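Local coordinates for protein hybrid kinase (Caulobacter vibrioides, PDB 6QRL) that is a hybrid histidine kinase that probably autophosphorylates on histidine using ATP and is activated by cyclic di-GMP, which binds its pseudo-receiver domain, at residues Ala36-Ile39 / Ala40-Leu43; Ala16-Arg19 / Ala20-Arg24. All blocks are in the same frame, centred on the assembly; numbering follows the deposited sequence.

Interaction 1: Ala36-Ile39 / Ala40-Leu43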
loop_
_atom_site.group_PDB
_atom_site.type_symbol
_atom_site.label_atom_id
_atom_site.label_comp_id
_atom_site.label_asym_id
_atom_site.label_seq_id
_atom_site.Cartn_x
_atom_site.Cartn_y
_atom_site.Cartn_z
ATOM N N ALA A 36 -6.467 -8.061 -0.128
ATOM C CA ALA A 36 -7.798 -7.526 -0.477
ATOM C C ALA A 36 -7.890 -7.218 -1.973
ATOM O O ALA A 36 -6.838 -6.934 -2.601
ATOM C CB ALA A 36 -8.040 -6.302 0.353
ATOM N N VAL A 37 -9.101 -7.192 -2.535
ATOM C CA VAL A 37 -9.252 -6.935 -4.003
ATOM C C VAL A 37 -9.242 -5.437 -4.314
ATOM O O VAL A 37 -9.065 -5.108 -5.479
ATOM C CB VAL A 37 -10.513 -7.569 -4.618
ATOM C CG1 VAL A 37 -10.412 -9.067 -4.634
ATOM C CG2 VAL A 37 -11.797 -7.058 -3.973
ATOM N N ASP A 38 -9.465 -4.553 -3.336
ATOM C CA ASP A 38 -9.556 -3.083 -3.619
ATOM C C ASP A 38 -9.359 -2.288 -2.326
ATOM O O ASP A 38 -9.212 -2.909 -1.266
ATOM C CB ASP A 38 -10.848 -2.712 -4.357
ATOM C CG ASP A 38 -12.136 -3.011 -3.614
ATOM O OD1 ASP A 38 -12.118 -3.114 -2.372
ATOM O OD2 ASP A 38 -13.168 -3.088 -4.289
ATOM N N ILE A 39 -9.381 -0.966 -2.389
ATOM C CA ILE A 39 -9.119 -0.115 -1.199
ATOM C C ILE A 39 -10.215 -0.324 -0.140
ATOM O O ILE A 39 -9.843 -0.537 1.029
ATOM C CB ILE A 39 -8.965 1.355 -1.619
ATOM C CG1 ILE A 39 -7.747 1.532 -2.535
ATOM C CG2 ILE A 39 -8.905 2.226 -0.382
ATOM C CD1 ILE A 39 -7.690 2.871 -3.241
ATOM N N ALA A 40 -11.497 -0.282 -0.505
ATOM C CA ALA A 40 -12.584 -0.479 0.491
ATOM C C ALA A 40 -12.363 -1.815 1.228
ATOM O O ALA A 40 -12.399 -1.818 2.454
ATOM C CB ALA A 40 -13.958 -0.382 -0.139
ATOM N N SER A 41 -12.053 -2.914 0.535
ATOM C CA SER A 41 -11.949 -4.246 1.178
ATOM C C SER A 41 -10.682 -4.304 2.044
ATOM O O SER A 41 -10.678 -4.966 3.084
ATOM C CB SER A 41 -12.062 -5.359 0.152
ATOM O OG SER A 41 -10.984 -5.290 -0.782
ATOM N N ALA A 42 -9.624 -3.588 1.675
ATOM C CA ALA A 42 -8.389 -3.449 2.481
ATOM C C ALA A 42 -8.698 -2.701 3.787
ATOM O O ALA A 42 -8.251 -3.155 4.843
ATOM C CB ALA A 42 -7.330 -2.746 1.668
ATOM N N LEU A 43 -9.483 -1.631 3.740
ATOM C CA LEU A 43 -9.881 -0.878 4.958
ATOM C C LEU A 43 -10.747 -1.773 5.853
ATOM O O LEU A 43 -10.550 -1.741 7.063
ATOM C CB LEU A 43 -10.616 0.406 4.568
ATOM C CG LEU A 43 -9.751 1.490 3.909
ATOM C CD1 LEU A 43 -10.608 2.704 3.552
ATOM C CD2 LEU A 43 -8.588 1.911 4.791
#

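Interaction 2: Ala16-Arg19 / Ala20-Arg24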
loop_
_atom_site.group_PDB
_atom_site.type_symbol
_atom_site.label_atom_id
_atom_site.label_comp_id
_atom_site.label_asym_id
_atom_site.label_seq_id
_atom_site.Cartn_x
_atom_site.Cartn_y
_atom_site.Cartn_z
ATOM N N ALA A 16 -4.647 -11.690 -8.727
ATOM C CA ALA A 16 -4.465 -12.820 -7.781
ATOM C C ALA A 16 -2.964 -13.085 -7.552
ATOM O O ALA A 16 -2.566 -13.327 -6.396
ATOM C CB ALA A 16 -5.160 -14.053 -8.305
ATOM N N ILE A 17 -2.164 -13.032 -8.622
ATOM C CA ILE A 17 -0.707 -13.341 -8.576
ATOM C C ILE A 17 -0.016 -12.249 -7.752
ATOM O O ILE A 17 0.825 -12.581 -6.932
ATOM C CB ILE A 17 -0.143 -13.458 -10.017
ATOM C CG1 ILE A 17 -0.625 -14.739 -10.693
ATOM C CG2 ILE A 17 1.378 -13.339 -10.052
ATOM C CD1 ILE A 17 -0.789 -14.597 -12.200
ATOM N N VAL A 18 -0.360 -10.981 -7.949
ATOM C CA VAL A 18 0.264 -9.879 -7.165
ATOM C C VAL A 18 -0.162 -10.024 -5.701
ATOM O O VAL A 18 0.689 -9.829 -4.815
ATOM C CB VAL A 18 -0.115 -8.499 -7.732
ATOM C CG1 VAL A 18 0.155 -7.385 -6.740
ATOM C CG2 VAL A 18 0.582 -8.261 -9.058
ATOM N N ARG A 19 -1.436 -10.307 -5.414
ATOM C CA ARG A 19 -1.857 -10.408 -3.978
ATOM C C ARG A 19 -1.060 -11.542 -3.313
ATOM O O ARG A 19 -0.576 -11.316 -2.245
ATOM C CB ARG A 19 -3.343 -10.726 -3.764
ATOM C CG ARG A 19 -4.321 -9.661 -4.230
ATOM C CD ARG A 19 -5.729 -9.952 -3.712
ATOM N NE ARG A 19 -6.307 -11.156 -4.296
ATOM C CZ ARG A 19 -6.990 -11.227 -5.432
ATOM N NH1 ARG A 19 -7.182 -10.164 -6.204
ATOM N NH2 ARG A 19 -7.444 -12.404 -5.816
ATOM N N ALA A 20 -0.953 -12.723 -3.937
ATOM C CA ALA A 20 -0.288 -13.910 -3.339
ATOM C C ALA A 20 1.226 -13.673 -3.211
ATOM O O ALA A 20 1.767 -13.973 -2.130
ATOM C CB ALA A 20 -0.590 -15.150 -4.142
ATOM N N ALA A 21 1.873 -13.150 -4.260
ATOM C CA ALA A 21 3.328 -12.871 -4.266
ATOM C C ALA A 21 3.678 -11.831 -3.205
ATOM O O ALA A 21 4.713 -12.020 -2.528
ATOM C CB ALA A 21 3.812 -12.437 -5.631
ATOM N N THR A 22 2.924 -10.747 -3.116
ATOM C CA THR A 22 3.197 -9.659 -2.149
ATOM C C THR A 22 2.941 -10.192 -0.736
ATOM O O THR A 22 3.796 -9.958 0.130
ATOM C CB THR A 22 2.389 -8.396 -2.462
ATOM O OG1 THR A 22 2.546 -8.083 -3.848
ATOM C CG2 THR A 22 2.819 -7.212 -1.629
ATOM N N ALA A 23 1.857 -10.938 -0.508
ATOM C CA ALA A 23 1.598 -11.543 0.827
ATOM C C ALA A 23 2.766 -12.470 1.224
ATOM O O ALA A 23 3.225 -12.405 2.393
ATOM C CB ALA A 23 0.285 -12.275 0.859
ATOM N N ARG A 24 3.294 -13.276 0.296
ATOM C CA ARG A 24 4.440 -14.175 0.617
ATOM C C ARG A 24 5.687 -13.342 0.975
ATOM O O ARG A 24 6.381 -13.741 1.919
ATOM C CB ARG A 24 4.666 -15.182 -0.515
ATOM C CG ARG A 24 3.545 -16.211 -0.645
ATOM C CD ARG A 24 3.877 -17.318 -1.648
ATOM N NE ARG A 24 2.882 -17.548 -2.699
ATOM C CZ ARG A 24 2.025 -18.577 -2.763
ATOM N NH1 ARG A 24 1.979 -19.499 -1.810
ATOM N NH2 ARG A 24 1.199 -18.674 -3.796
#

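Interaction 1: Ala36-Ile39 / Ala40-Leu43
An aspartate N-cap opens helix 39-45, and Asp38 makes it by turning its side chain forward onto Ser41. Asp38 OD1 accepts from Ser41 N at 2.9 Å. The N-H points well at the oxygen, with an angle of 159° at the hydrogen, and it meets OD1 nearly along the C-O axis of the carboxylate. The torsion that allows this sets CG of Asp38 between its own backbone N and carbonyl carbon (chi1 61°), which carries OD1 over the start of the first turn. Ser41 OG adds to the grip. It sits 2.9 Å from Asp38 OD1 and 3.0 Å from Asp38 O, two acceptors for one hydroxyl proton. Asp38 O also takes the amide of Ala42, with Ala42 N to Asp38 O at 3.0 Å, the first i to i+4 bond of the helix. The next follows from Leu43 N to Ile39 O. The carboxylate lies at the helix N-terminus, so the helix dipole would probably favour its negative charge. On the inner side, Ala36 CB packs against Ala42 CB at 3.9 Å, tying the end of strand 32-36 to the new helix. Ile39 CG2 and Leu43 CD1 lie one turn apart at 4.3 Å. These two side chains reach toward the sheet, where Ile39 touches Ile54 and Leu43 touches Leu52 of strand 51-55. Both also touch Pro68 in a loop. The whole is a strand-to-helix connection of the receiver fold, ending in an Asp N-cap that starts the helix.

Interaction 2: Ala16-Arg19 / Ala20-Arg24
Val18 O is gripped twice by Thr22, once by its hydroxyl and once by its amide. Thr22 OG1 donates to Val18 O at 2.7 Å, and Thr22 N at 3.0 Å. The two donors come from opposite faces of the Val18 carbonyl plane, each tilted nearly 30° from it. The amide is the regular helical bond; the hydroxyl is the extra one. It gets there because OG1 stands anti to the carbonyl carbon of Thr22, beside its backbone N (chi1 -49°), which hangs it back over the preceding turn. The hydroxyl of this buried threonine is thereby satisfied within its own helix. Val18 and Thr22 lie side by side and point the same way, with Val18 CG1 3.8 Å from Thr22 OG1. Both face strand 51-55: Val18 touches Asp55, the predicted phosphoacceptor, unmodified here, and Thr22 touches Leu53. Around them the i to i+4 hydrogen bonds continue without a gap. Ala20 N bonds to Ala16 O, Ala21 N to Ile17 O at 2.9 Å, and Ala23 N to Arg19 O. Small alanine methyls lie against these carbonyls: Ala21 CB is 3.3 Å from Ile17 O, and Ala23 CB is 3.4 Å from Arg19 O. The Arg19 side chain folds back toward the helix start. With its chain bent at chi3 (-67°), one face of the guanidinium has Ala16 CA 3.6 Å above its plane, offset toward the rim. NH1 is held by a hydrogen bond to Ser13 O, in the loop before the helix. Asn15 OD1 accepts from Val18 N in the first turn. This is a regular alpha helix with a threonine hydroxyl folded back onto an i-4 carbonyl, in the first beta-alpha-beta unit of a receiver domain.

Interaction 2 comes first along the chain, on helix 16-28, and interaction 1 follows where strand 32-36 leads into helix 39-45. Their centres are about 14 Å apart. Most of strand 32-36, an outermost strand of the five-stranded parallel sheet, separates them in sequence, and its last residue belongs to interaction 1. Side chains of both helices reach strand 51-55. The two contacts touch through Arg19, whose CD lies 3.4 Å from Ala36 O and whose NH1 packs 3.8 Å from Val37 CG1. This links the first helix to the start of the second. In interaction 2, the side chain of Ala21 is about 8 Å from a bound cyclic di-GMP; interaction 1 lies away from the ligand site.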